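Local structure of AA9 family lytic polysaccharide monooxygenase D (Myceliophthora thermophila, 5UFV) at residues Leu39-Pro44 / Cys197-Pro202; Asn164-Tyr169 / Asn203-Ile208; Tyr189-Pro194 / Pro220-Phe225. The protein oxidatively cleaves glycosidic bonds in crystalline and amorphous cellulose at a copper centre, giving C1-oxidised products and using a reductant with O2 or H2O2. One frame throughout, in Å; residues are numbered along the deposited sequence.

Interaction 1 (Leu39-Pro44 / Cys197-Pro202)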
ATOM      1  N   LEU A  39      10.653   6.270  -8.097  1.00 32.81           N
ATOM      2  CA  LEU A  39      10.407   6.452  -9.541  1.00 33.26           C
ATOM      3  C   LEU A  39      10.638   5.213 -10.381  1.00 33.97           C
ATOM      4  O   LEU A  39      10.259   5.185 -11.545  1.00 36.38           O
ATOM      5  CB  LEU A  39      11.254   7.599 -10.086  1.00 33.85           C
ATOM      6  CG  LEU A  39      10.755   8.975  -9.612  1.00 35.07           C
ATOM      7  CD1 LEU A  39      11.736  10.112  -9.917  1.00 34.45           C
ATOM      8  CD2 LEU A  39       9.374   9.265 -10.185  1.00 33.82           C
ATOM      9  N   SER A  40      11.220   4.177  -9.797  1.00 34.70           N
ATOM     10  CA  SER A  40      11.488   2.947 -10.530  1.00 35.00           C
ATOM     11  C   SER A  40      10.974   1.686  -9.809  1.00 34.23           C
ATOM     12  O   SER A  40      11.295   1.441  -8.654  1.00 34.91           O
ATOM     13  CB  SER A  40      12.970   2.833 -10.764  1.00 35.33           C
ATOM     14  OG  SER A  40      13.368   1.488 -10.658  1.00 37.79           O
ATOM     15  N   ALA A  41      10.204   0.883 -10.532  1.00 32.53           N
ATOM     16  CA  ALA A  41       9.697  -0.401 -10.066  1.00 31.89           C
ATOM     17  C   ALA A  41      10.748  -1.397  -9.559  1.00 32.75           C
ATOM     18  O   ALA A  41      10.425  -2.315  -8.812  1.00 34.56           O
ATOM     19  CB  ALA A  41       8.896  -1.061 -11.186  1.00 32.21           C
ATOM     20  N   SER A  42      11.990  -1.279  -9.975  1.00 32.64           N
ATOM     21  CA  SER A  42      12.985  -2.203  -9.468  1.00 34.05           C
ATOM     22  C   SER A  42      13.836  -1.608  -8.315  1.00 34.41           C
ATOM     23  O   SER A  42      14.806  -2.229  -7.881  1.00 35.23           O
ATOM     24  CB  SER A  42      13.876  -2.639 -10.620  1.00 35.74           C
ATOM     25  OG  SER A  42      14.736  -1.587 -10.999  1.00 36.69           O
ATOM     26  N   ASP A  43      13.477  -0.419  -7.831  1.00 34.15           N
ATOM     27  CA  ASP A  43      14.212   0.248  -6.762  1.00 35.84           C
ATOM     28  C   ASP A  43      13.874  -0.421  -5.418  1.00 36.29           C
ATOM     29  O   ASP A  43      12.703  -0.647  -5.118  1.00 35.89           O
ATOM     30  CB  ASP A  43      13.839   1.736  -6.758  1.00 37.09           C
ATOM     31  CG  ASP A  43      14.636   2.572  -5.733  1.00 38.08           C
ATOM     32  OD1 ASP A  43      15.288   2.010  -4.819  1.00 37.55           O
ATOM     33  OD2 ASP A  43      14.584   3.822  -5.844  1.00 36.07           O
ATOM     34  N   PRO A  44      14.891  -0.770  -4.610  1.00 37.14           N
ATOM     35  CA  PRO A  44      14.618  -1.386  -3.294  1.00 37.27           C
ATOM     36  C   PRO A  44      13.800  -0.505  -2.335  1.00 36.45           C
ATOM     37  O   PRO A  44      13.118  -1.021  -1.435  1.00 35.03           O
ATOM     38  CB  PRO A  44      16.017  -1.625  -2.705  1.00 38.63           C
ATOM     39  CG  PRO A  44      16.957  -1.557  -3.849  1.00 38.25           C
ATOM     40  CD  PRO A  44      16.329  -0.724  -4.926  1.00 37.89           C
ATOM     41  N   CYS A 197       5.861  -6.080 -10.291  1.00 35.11           N
ATOM     42  CA  CYS A 197       5.594  -5.436 -11.564  1.00 37.75           C
ATOM     43  C   CYS A 197       6.915  -5.075 -12.184  1.00 38.28           C
ATOM     44  O   CYS A 197       7.887  -4.966 -11.459  1.00 38.59           O
ATOM     45  CB  CYS A 197       4.741  -4.180 -11.381  1.00 37.45           C
ATOM     46  SG  CYS A 197       5.473  -2.855 -10.380  1.00 38.25           S
ATOM     47  N   GLN A 198       6.945  -4.921 -13.511  1.00 39.91           N
ATOM     48  CA  GLN A 198       8.107  -4.385 -14.235  1.00 42.72           C
ATOM     49  C   GLN A 198       7.827  -2.967 -14.677  1.00 39.59           C
ATOM     50  O   GLN A 198       6.692  -2.609 -14.929  1.00 38.03           O
ATOM     51  CB  GLN A 198       8.443  -5.216 -15.486  1.00 47.18           C
ATOM     52  CG  GLN A 198       8.562  -6.709 -15.245  1.00 50.20           C
ATOM     53  CD  GLN A 198       9.705  -7.022 -14.311  1.00 51.54           C
ATOM     54  OE1 GLN A 198      10.863  -6.745 -14.625  1.00 55.71           O
ATOM     55  NE2 GLN A 198       9.387  -7.593 -13.152  1.00 49.41           N
ATOM     56  N   GLN A 199       8.885  -2.181 -14.814  1.00 38.83           N
ATOM     57  CA  GLN A 199       8.760  -0.789 -15.198  1.00 38.57           C
ATOM     58  C   GLN A 199       7.944  -0.608 -16.479  1.00 38.82           C
ATOM     59  O   GLN A 199       7.174   0.341 -16.583  1.00 38.43           O
ATOM     60  CB  GLN A 199      10.150  -0.162 -15.380  1.00 38.27           C
ATOM     61  CG  GLN A 199      10.161   1.361 -15.500  1.00 37.98           C
ATOM     62  CD  GLN A 199       9.735   2.060 -14.221  1.00 38.10           C
ATOM     63  OE1 GLN A 199       9.663   1.454 -13.159  1.00 38.54           O
ATOM     64  NE2 GLN A 199       9.440   3.342 -14.322  1.00 38.25           N
ATOM     65  N   SER A 200       8.121  -1.512 -17.439  1.00 39.24           N
ATOM     66  CA  SER A 200       7.530  -1.374 -18.761  1.00 40.04           C
ATOM     67  C   SER A 200       6.154  -2.061 -18.910  1.00 40.84           C
ATOM     68  O   SER A 200       5.591  -2.066 -19.998  1.00 40.40           O
ATOM     69  CB  SER A 200       8.495  -1.919 -19.802  1.00 41.44           C
ATOM     70  OG  SER A 200       8.546  -3.333 -19.734  1.00 42.14           O
ATOM     71  N   ASP A 201       5.596  -2.611 -17.833  1.00 39.42           N
ATOM     72  CA  ASP A 201       4.259  -3.184 -17.914  1.00 39.75           C
ATOM     73  C   ASP A 201       3.237  -2.100 -18.289  1.00 41.16           C
ATOM     74  O   ASP A 201       3.397  -0.934 -17.917  1.00 40.91           O
ATOM     75  CB  ASP A 201       3.842  -3.821 -16.595  1.00 39.69           C
ATOM     76  CG  ASP A 201       4.633  -5.092 -16.254  1.00 41.23           C
ATOM     77  OD1 ASP A 201       5.402  -5.608 -17.099  1.00 42.56           O
ATOM     78  OD2 ASP A 201       4.476  -5.577 -15.097  1.00 41.74           O
ATOM     79  N   PRO A 202       2.172  -2.483 -19.016  1.00 42.38           N
ATOM     80  CA  PRO A 202       1.215  -1.513 -19.595  1.00 42.49           C
ATOM     81  C   PRO A 202       0.221  -0.908 -18.590  1.00 41.23           C
ATOM     82  O   PRO A 202      -0.560  -0.020 -18.946  1.00 42.04           O
ATOM     83  CB  PRO A 202       0.455  -2.345 -20.650  1.00 42.78           C
ATOM     84  CG  PRO A 202       0.586  -3.770 -20.210  1.00 42.74           C
ATOM     85  CD  PRO A 202       1.824  -3.885 -19.353  1.00 42.58           C
TER
HETATM   86  O   HOH W   1       8.265  -4.129  -8.667  1.00 27.89           O
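The carboxamide of Q199 reaches across to the backbone of L39-A41 and sets its two polar atoms against two different peptide groups. Q199 OE1 accepts from A41 N at 2.7 Å; with an N-H...O angle of 170° and the donor only slightly tilted from the carbonyl plane, this is a nearly straight bond. On the other branch, Q199 NE2 lies 3.4 Å from L39 O, a weak hydrogen bond. The torsions account for this reach: CG stands anti to the backbone N (chi1 -168°), and a bend at chi2 (67°) turns the amide end toward the facing loop.

A41 CB points into the contact and lies beside the same oxygen, 3.3 Å from Q199 OE1. Next to it sits C197 SG, 3.9 Å from A41 CB, so the methyl is fitted between a polar and an apolar neighbour. Water 1 closes the junction by donating to A41 O at 2.8 Å and to C197 O at 2.9 Å.

Each partner is shaped by a type I beta turn, S40 to D43 and Q198 to D201. The first holds an ST turn, S42 N to S40 OG, and D43 OD1 caps K45 N ahead of helix 45-48. The arrangement is two type I turns docked through a glutamine side chain, in long loops of the AA9 fold; L39 lies about 9 Å, side chain to ion, from the copper.

Interaction 2 (Asn164-Tyr169 / Asn203-Ile208)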
ATOM      1  N   ASN A 164       3.708   7.869 -18.793  1.00 42.66           N
ATOM      2  CA  ASN A 164       4.957   7.060 -18.776  1.00 45.35           C
ATOM      3  C   ASN A 164       5.848   7.220 -17.525  1.00 42.69           C
ATOM      4  O   ASN A 164       6.921   6.620 -17.460  1.00 40.93           O
ATOM      5  CB  ASN A 164       5.804   7.279 -20.067  1.00 45.24           C
ATOM      6  CG  ASN A 164       5.031   6.929 -21.349  1.00 47.17           C
ATOM      7  OD1 ASN A 164       4.768   5.763 -21.636  1.00 44.46           O
ATOM      8  ND2 ASN A 164       4.659   7.949 -22.117  1.00 48.47           N
ATOM      9  N   ASN A 165       5.402   7.988 -16.530  1.00 40.93           N
ATOM     10  CA  ASN A 165       6.256   8.304 -15.383  1.00 39.67           C
ATOM     11  C   ASN A 165       5.567   7.993 -14.069  1.00 35.84           C
ATOM     12  O   ASN A 165       5.203   8.885 -13.319  1.00 36.08           O
ATOM     13  CB  ASN A 165       6.768   9.752 -15.444  1.00 41.64           C
ATOM     14  CG  ASN A 165       7.836   9.955 -16.530  1.00 44.66           C
ATOM     15  OD1 ASN A 165       7.527  10.122 -17.725  1.00 48.96           O
ATOM     16  ND2 ASN A 165       9.094   9.940 -16.122  1.00 45.36           N
ATOM     17  N   PRO A 166       5.405   6.702 -13.778  1.00 34.20           N
ATOM     18  CA  PRO A 166       4.792   6.270 -12.525  1.00 34.12           C
ATOM     19  C   PRO A 166       5.575   6.743 -11.291  1.00 33.10           C
ATOM     20  O   PRO A 166       6.778   6.924 -11.359  1.00 35.67           O
ATOM     21  CB  PRO A 166       4.862   4.753 -12.616  1.00 33.67           C
ATOM     22  CG  PRO A 166       6.106   4.515 -13.421  1.00 34.46           C
ATOM     23  CD  PRO A 166       6.050   5.576 -14.474  1.00 34.70           C
ATOM     24  N   GLN A 167       4.854   6.931 -10.195  1.00 32.67           N
ATOM     25  CA  GLN A 167       5.378   7.479  -8.971  1.00 31.29           C
ATOM     26  C   GLN A 167       4.776   6.660  -7.859  1.00 30.02           C
ATOM     27  O   GLN A 167       3.592   6.755  -7.630  1.00 30.69           O
ATOM     28  CB  GLN A 167       4.903   8.898  -8.784  1.00 31.44           C
ATOM     29  CG  GLN A 167       5.474   9.925  -9.734  1.00 34.03           C
ATOM     30  CD  GLN A 167       4.999  11.324  -9.377  1.00 35.97           C
ATOM     31  OE1 GLN A 167       4.183  11.497  -8.483  1.00 39.09           O
ATOM     32  NE2 GLN A 167       5.501  12.319 -10.066  1.00 39.85           N
ATOM     33  N   PHE A 168       5.604   5.884  -7.168  1.00 29.73           N
ATOM     34  CA  PHE A 168       5.196   5.030  -6.076  1.00 28.38           C
ATOM     35  C   PHE A 168       5.461   5.694  -4.729  1.00 27.56           C
ATOM     36  O   PHE A 168       6.497   6.298  -4.536  1.00 29.53           O
ATOM     37  CB  PHE A 168       5.993   3.752  -6.120  1.00 29.14           C
ATOM     38  CG  PHE A 168       5.882   2.986  -7.422  1.00 30.38           C
ATOM     39  CD1 PHE A 168       6.704   3.278  -8.498  1.00 29.77           C
ATOM     40  CD2 PHE A 168       5.013   1.899  -7.531  1.00 31.10           C
ATOM     41  CE1 PHE A 168       6.625   2.539  -9.668  1.00 31.20           C
ATOM     42  CE2 PHE A 168       4.934   1.156  -8.706  1.00 30.31           C
ATOM     43  CZ  PHE A 168       5.738   1.478  -9.776  1.00 30.97           C
ATOM     44  N   TYR A 169       4.516   5.568  -3.802  1.00 26.37           N
ATOM     45  CA  TYR A 169       4.625   6.158  -2.473  1.00 25.80           C
ATOM     46  C   TYR A 169       4.220   5.088  -1.472  1.00 25.75           C
ATOM     47  O   TYR A 169       3.025   4.887  -1.276  1.00 24.51           O
ATOM     48  CB  TYR A 169       3.670   7.351  -2.333  1.00 25.43           C
ATOM     49  CG  TYR A 169       3.891   8.462  -3.333  1.00 24.53           C
ATOM     50  CD1 TYR A 169       3.367   8.394  -4.620  1.00 23.54           C
ATOM     51  CD2 TYR A 169       4.598   9.588  -2.972  1.00 24.65           C
ATOM     52  CE1 TYR A 169       3.552   9.431  -5.510  1.00 24.65           C
ATOM     53  CE2 TYR A 169       4.805  10.626  -3.855  1.00 24.49           C
ATOM     54  CZ  TYR A 169       4.280  10.545  -5.112  1.00 25.62           C
ATOM     55  OH  TYR A 169       4.518  11.607  -5.949  1.00 27.66           O
ATOM     56  N   ASN A 203       0.222  -1.436 -17.373  1.00 37.61           N
ATOM     57  CA  ASN A 203      -0.423  -0.784 -16.269  1.00 35.75           C
ATOM     58  C   ASN A 203       0.591  -0.062 -15.348  1.00 34.68           C
ATOM     59  O   ASN A 203       0.227   0.369 -14.264  1.00 33.44           O
ATOM     60  CB  ASN A 203      -1.281  -1.789 -15.487  1.00 34.93           C
ATOM     61  CG  ASN A 203      -0.504  -2.998 -15.009  1.00 35.48           C
ATOM     62  OD1 ASN A 203       0.704  -3.131 -15.231  1.00 35.22           O
ATOM     63  ND2 ASN A 203      -1.213  -3.908 -14.362  1.00 36.71           N
ATOM     64  N   ILE A 204       1.838   0.100 -15.792  1.00 35.09           N
ATOM     65  CA  ILE A 204       2.844   0.821 -15.011  1.00 36.12           C
ATOM     66  C   ILE A 204       3.343   2.068 -15.728  1.00 37.86           C
ATOM     67  O   ILE A 204       3.175   3.177 -15.214  1.00 40.65           O
ATOM     68  CB  ILE A 204       4.023  -0.098 -14.650  1.00 36.08           C
ATOM     69  CG1 ILE A 204       3.522  -1.296 -13.801  1.00 36.27           C
ATOM     70  CG2 ILE A 204       5.131   0.690 -13.973  1.00 33.68           C
ATOM     71  CD1 ILE A 204       2.924  -0.933 -12.447  1.00 34.76           C
ATOM     72  N   SER A 205       3.961   1.884 -16.895  1.00 40.30           N
ATOM     73  CA  SER A 205       4.400   2.976 -17.763  1.00 41.20           C
ATOM     74  C   SER A 205       3.561   2.880 -19.018  1.00 43.98           C
ATOM     75  O   SER A 205       3.629   1.882 -19.738  1.00 42.27           O
ATOM     76  CB  SER A 205       5.876   2.861 -18.148  1.00 43.54           C
ATOM     77  OG  SER A 205       6.751   3.290 -17.108  1.00 45.52           O
ATOM     78  N   PHE A 206       2.761   3.921 -19.263  1.00 46.17           N
ATOM     79  CA  PHE A 206       1.857   3.968 -20.419  1.00 47.16           C
ATOM     80  C   PHE A 206       1.328   5.394 -20.584  1.00 45.77           C
ATOM     81  O   PHE A 206       1.497   6.230 -19.691  1.00 44.15           O
ATOM     82  CB  PHE A 206       0.693   2.956 -20.266  1.00 46.74           C
ATOM     83  CG  PHE A 206      -0.292   3.314 -19.188  1.00 45.85           C
ATOM     84  CD1 PHE A 206       0.021   3.110 -17.854  1.00 45.06           C
ATOM     85  CD2 PHE A 206      -1.527   3.868 -19.508  1.00 45.11           C
ATOM     86  CE1 PHE A 206      -0.887   3.435 -16.863  1.00 44.29           C
ATOM     87  CE2 PHE A 206      -2.435   4.204 -18.525  1.00 42.76           C
ATOM     88  CZ  PHE A 206      -2.118   3.988 -17.202  1.00 44.07           C
ATOM     89  N   ASN A 207       0.696   5.661 -21.722  1.00 45.98           N
ATOM     90  CA  ASN A 207       0.239   7.007 -22.017  1.00 46.79           C
ATOM     91  C   ASN A 207      -1.183   7.227 -21.539  1.00 45.22           C
ATOM     92  O   ASN A 207      -2.157   7.026 -22.271  1.00 48.68           O
ATOM     93  CB  ASN A 207       0.347   7.318 -23.501  1.00 48.23           C
ATOM     94  CG  ASN A 207       0.168   8.796 -23.794  1.00 50.27           C
ATOM     95  OD1 ASN A 207      -0.152   9.600 -22.908  1.00 49.91           O
ATOM     96  ND2 ASN A 207       0.372   9.163 -25.044  1.00 53.09           N
ATOM     97  N   ILE A 208      -1.284   7.685 -20.305  1.00 41.68           N
ATOM     98  CA  ILE A 208      -2.567   7.858 -19.656  1.00 40.90           C
ATOM     99  C   ILE A 208      -3.445   8.886 -20.381  1.00 40.51           C
ATOM    100  O   ILE A 208      -4.660   8.818 -20.327  1.00 41.09           O
ATOM    101  CB  ILE A 208      -2.371   8.214 -18.147  1.00 39.78           C
ATOM    102  CG1 ILE A 208      -3.651   7.900 -17.368  1.00 37.96           C
ATOM    103  CG2 ILE A 208      -1.891   9.669 -17.966  1.00 40.61           C
ATOM    104  CD1 ILE A 208      -3.522   7.977 -15.870  1.00 37.44           C
TER
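The F168 ring meets I204 obliquely, its CZ lying 4.3 Å from I204 CG2. The next residue, Y169, has Q167 OE1 in plane at its ring edge and W73 packed against it edge-to-face. Y169 OH donates to Q167 OE1 at 2.6 Å, arriving from above the amide's carbonyl plane. A third flat group, the N164 amide, lies along the F206 backbone, with OD1 3.6 Å from F206 N.

At chi1 -60° I204 CG2 stands anti to the backbone N, and this branch meets P166 CG at 4.0 Å. The P166 ring rests on backbone as well, its CB being 3.5 Å from I204 O, while CD lies 3.6 Å from S205 OG, whose hydrogen bond goes to Q199 O. Replacing P166 by an alanine removes CG and CD and would probably open a gap beside I204 CG2 and S205 OG, leaving the chain there freer to turn.

One backbone bond joins the segments: N164 N donates to F206 O at 2.9 Å, bent to 148°. The touching parts run 145° apart. Through N164, P166 and F168, loop 203-208 packs at the start of strand 167-177, which carries the copper ligand Y169; this strand bonds to strand 149-159 through Q167 with A159 and Y169 with L157, while F168 pairs by backbone with V38 and sets its ring on E156 and I158.

Interaction 3 (Tyr189-Pro194 / Pro220-Phe225)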
ATOM      1  N   TYR A 189      -0.724 -16.051  -4.702  1.00 47.55           N
ATOM      2  CA  TYR A 189      -1.215 -14.795  -4.109  1.00 46.33           C
ATOM      3  C   TYR A 189      -0.049 -13.912  -3.656  1.00 44.83           C
ATOM      4  O   TYR A 189      -0.232 -12.735  -3.337  1.00 45.20           O
ATOM      5  CB  TYR A 189      -2.150 -15.066  -2.912  1.00 45.29           C
ATOM      6  CG  TYR A 189      -3.549 -15.522  -3.259  1.00 46.36           C
ATOM      7  CD1 TYR A 189      -4.466 -14.640  -3.802  1.00 46.57           C
ATOM      8  CD2 TYR A 189      -3.972 -16.831  -3.020  1.00 49.90           C
ATOM      9  CE1 TYR A 189      -5.759 -15.033  -4.124  1.00 47.08           C
ATOM     10  CE2 TYR A 189      -5.268 -17.236  -3.339  1.00 51.54           C
ATOM     11  CZ  TYR A 189      -6.156 -16.325  -3.895  1.00 49.47           C
ATOM     12  OH  TYR A 189      -7.441 -16.687  -4.210  1.00 48.95           O
ATOM     13  N   LYS A 190       1.146 -14.481  -3.634  1.00 45.22           N
ATOM     14  CA  LYS A 190       2.314 -13.802  -3.086  1.00 43.84           C
ATOM     15  C   LYS A 190       3.240 -13.290  -4.183  1.00 42.39           C
ATOM     16  O   LYS A 190       3.306 -13.886  -5.265  1.00 44.62           O
ATOM     17  CB  LYS A 190       3.104 -14.754  -2.190  1.00 45.53           C
ATOM     18  CG  LYS A 190       2.434 -15.090  -0.873  1.00 45.36           C
ATOM     19  CD  LYS A 190       3.036 -16.371  -0.319  1.00 47.17           C
ATOM     20  CE  LYS A 190       2.941 -16.446   1.194  1.00 47.66           C
ATOM     21  NZ  LYS A 190       3.274 -17.829   1.624  1.00 48.89           N
ATOM     22  N   ALA A 191       3.939 -12.187  -3.871  1.00 39.85           N
ATOM     23  CA  ALA A 191       4.965 -11.566  -4.728  1.00 36.37           C
ATOM     24  C   ALA A 191       6.113 -10.994  -3.905  1.00 34.24           C
ATOM     25  O   ALA A 191       5.995 -10.764  -2.701  1.00 32.64           O
ATOM     26  CB  ALA A 191       4.356 -10.444  -5.529  1.00 35.10           C
ATOM     27  N   ALA A 192       7.228 -10.773  -4.577  1.00 32.94           N
ATOM     28  CA  ALA A 192       8.315  -9.995  -4.038  1.00 32.64           C
ATOM     29  C   ALA A 192       8.074  -8.522  -4.319  1.00 30.77           C
ATOM     30  O   ALA A 192       7.366  -8.166  -5.267  1.00 29.33           O
ATOM     31  CB  ALA A 192       9.625 -10.440  -4.678  1.00 34.35           C
ATOM     32  N   ILE A 193       8.650  -7.672  -3.481  1.00 30.78           N
ATOM     33  CA  ILE A 193       8.629  -6.227  -3.720  1.00 32.04           C
ATOM     34  C   ILE A 193      10.011  -5.661  -3.385  1.00 33.16           C
ATOM     35  O   ILE A 193      10.481  -5.824  -2.256  1.00 33.70           O
ATOM     36  CB  ILE A 193       7.619  -5.507  -2.828  1.00 32.26           C
ATOM     37  CG1 ILE A 193       6.248  -6.162  -2.902  1.00 35.79           C
ATOM     38  CG2 ILE A 193       7.478  -4.066  -3.252  1.00 32.16           C
ATOM     39  CD1 ILE A 193       5.298  -5.613  -1.851  1.00 35.76           C
ATOM     40  N   PRO A 194      10.698  -5.032  -4.337  1.00 33.22           N
ATOM     41  CA  PRO A 194      10.309  -4.932  -5.753  1.00 33.83           C
ATOM     42  C   PRO A 194      10.227  -6.287  -6.432  1.00 34.10           C
ATOM     43  O   PRO A 194      10.811  -7.248  -5.933  1.00 33.84           O
ATOM     44  CB  PRO A 194      11.465  -4.134  -6.370  1.00 33.89           C
ATOM     45  CG  PRO A 194      12.622  -4.366  -5.452  1.00 32.82           C
ATOM     46  CD  PRO A 194      12.043  -4.492  -4.084  1.00 32.47           C
ATOM     47  N   PRO A 220      -2.048  -3.665 -10.729  1.00 34.25           N
ATOM     48  CA  PRO A 220      -0.878  -4.554 -10.711  1.00 33.73           C
ATOM     49  C   PRO A 220      -0.799  -5.437  -9.483  1.00 33.00           C
ATOM     50  O   PRO A 220      -1.495  -5.205  -8.500  1.00 31.40           O
ATOM     51  CB  PRO A 220       0.309  -3.601 -10.737  1.00 33.49           C
ATOM     52  CG  PRO A 220      -0.219  -2.276 -10.342  1.00 33.33           C
ATOM     53  CD  PRO A 220      -1.678  -2.241 -10.693  1.00 33.72           C
ATOM     54  N   GLY A 221       0.050  -6.453  -9.569  1.00 32.93           N
ATOM     55  CA  GLY A 221       0.206  -7.440  -8.517  1.00 33.93           C
ATOM     56  C   GLY A 221      -0.809  -8.574  -8.657  1.00 36.03           C
ATOM     57  O   GLY A 221      -1.671  -8.523  -9.532  1.00 34.95           O
ATOM     58  N   PRO A 222      -0.724  -9.586  -7.772  1.00 36.75           N
ATOM     59  CA  PRO A 222      -1.591 -10.751  -7.786  1.00 38.07           C
ATOM     60  C   PRO A 222      -2.997 -10.420  -7.322  1.00 39.38           C
ATOM     61  O   PRO A 222      -3.194  -9.370  -6.730  1.00 38.62           O
ATOM     62  CB  PRO A 222      -0.924 -11.718  -6.782  1.00 38.47           C
ATOM     63  CG  PRO A 222       0.393 -11.109  -6.429  1.00 38.65           C
ATOM     64  CD  PRO A 222       0.234  -9.640  -6.657  1.00 36.83           C
ATOM     65  N   PRO A 223      -3.970 -11.326  -7.570  1.00 41.49           N
ATOM     66  CA  PRO A 223      -5.324 -11.148  -7.042  1.00 41.00           C
ATOM     67  C   PRO A 223      -5.291 -10.950  -5.551  1.00 39.86           C
ATOM     68  O   PRO A 223      -4.378 -11.417  -4.898  1.00 39.95           O
ATOM     69  CB  PRO A 223      -6.017 -12.487  -7.347  1.00 43.61           C
ATOM     70  CG  PRO A 223      -4.925 -13.450  -7.690  1.00 44.92           C
ATOM     71  CD  PRO A 223      -3.808 -12.625  -8.252  1.00 43.13           C
ATOM     72  N   VAL A 224      -6.301 -10.285  -5.013  1.00 39.75           N
ATOM     73  CA  VAL A 224      -6.386 -10.051  -3.577  1.00 38.72           C
ATOM     74  C   VAL A 224      -6.656 -11.337  -2.806  1.00 39.25           C
ATOM     75  O   VAL A 224      -7.517 -12.115  -3.196  1.00 39.84           O
ATOM     76  CB  VAL A 224      -7.533  -9.068  -3.257  1.00 39.79           C
ATOM     77  CG1 VAL A 224      -7.728  -8.903  -1.744  1.00 39.77           C
ATOM     78  CG2 VAL A 224      -7.284  -7.722  -3.935  1.00 38.64           C
ATOM     79  N   PHE A 225      -5.968 -11.513  -1.681  1.00 39.06           N
ATOM     80  CA  PHE A 225      -6.268 -12.605  -0.762  1.00 40.96           C
ATOM     81  C   PHE A 225      -7.422 -12.291   0.185  1.00 44.65           C
ATOM     82  O   PHE A 225      -7.356 -11.330   0.944  1.00 46.33           O
ATOM     83  CB  PHE A 225      -5.035 -12.942   0.058  1.00 40.17           C
ATOM     84  CG  PHE A 225      -5.224 -14.103   0.963  1.00 39.76           C
ATOM     85  CD1 PHE A 225      -5.586 -15.332   0.453  1.00 42.55           C
ATOM     86  CD2 PHE A 225      -5.071 -13.966   2.318  1.00 39.38           C
ATOM     87  CE1 PHE A 225      -5.784 -16.421   1.288  1.00 44.31           C
ATOM     88  CE2 PHE A 225      -5.265 -15.037   3.166  1.00 41.30           C
ATOM     89  CZ  PHE A 225      -5.614 -16.272   2.651  1.00 43.75           C
TER
HETATM   90  O   HOH W   2      -2.102 -11.243  -3.554  1.00 39.88           O
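P223 O is approached by two groups: water 2 donates to it at 2.6 Å, and the Y189 ring presents its edge. P223 O lies in the plane of that ring, with Y189 CD1 3.4 Å away. The water also lies against Y189 O, but at so short a distance that the second half of this bridge is doubtful in detail. The next carbonyl along the chain borders the same ring, V224 O being 3.5 Å from Y189 CE1.

Over one face of Y189 stands F225, whose CD1 is 4.1 Å above the plane and over the ring centre. The centroids are 5.5 Å apart and the planes meet at 64°, which identifies an edge-to-face pair with F225 as the edge. With CG anti to the backbone N (chi1 -176°), the F225 ring is carried over the Y189 face, and the two side chains cross at about a right angle. P223 adds an aliphatic neighbour, its CG 4.0 Å from Y189 CE1.

In the fold, this contact lies at the border of the mixed sheet of the AA9 beta-sandwich: the short, weakly bonded strand 190-191 is one of its two outermost strands, and both segments bond by backbone to strand 101-107, A191 with W101 and F225 with K103.

P222 fills the other end of the contact. Its CG lies 3.5 Å from Y189 O, and the methyl of A191, pointing toward it, puts CB 4.1 Å from the same P222 CG. P222 also touches W83 of strand 80-86. Just before it, G221 adopts backbone angles at which a side chain would press on P220 O and P222 CD. K103 NZ donates to both P220 O and P222 O.

Along the chain the six segments come in the order 39-44, 164-169, 189-194, 197-202, 203-208, 220-225, so the three contacts interlock. Interactions 1 and 2 are closest, with centres 9 Å apart; 203-208 continues 197-202, and Q199 also touches P166. Interaction 3 lies 14 Å from interaction 1 and 18 Å from interaction 2, centre to centre, touching the first through P194 and the second through P220. Strands 167-177 and 190-191 belong to the same mixed sheet. The loops after strand 190-191 thus pack on 39-44 and on the start of strand 167-177, the segments that lie nearer the copper, and on the edge strand 190-191 itself.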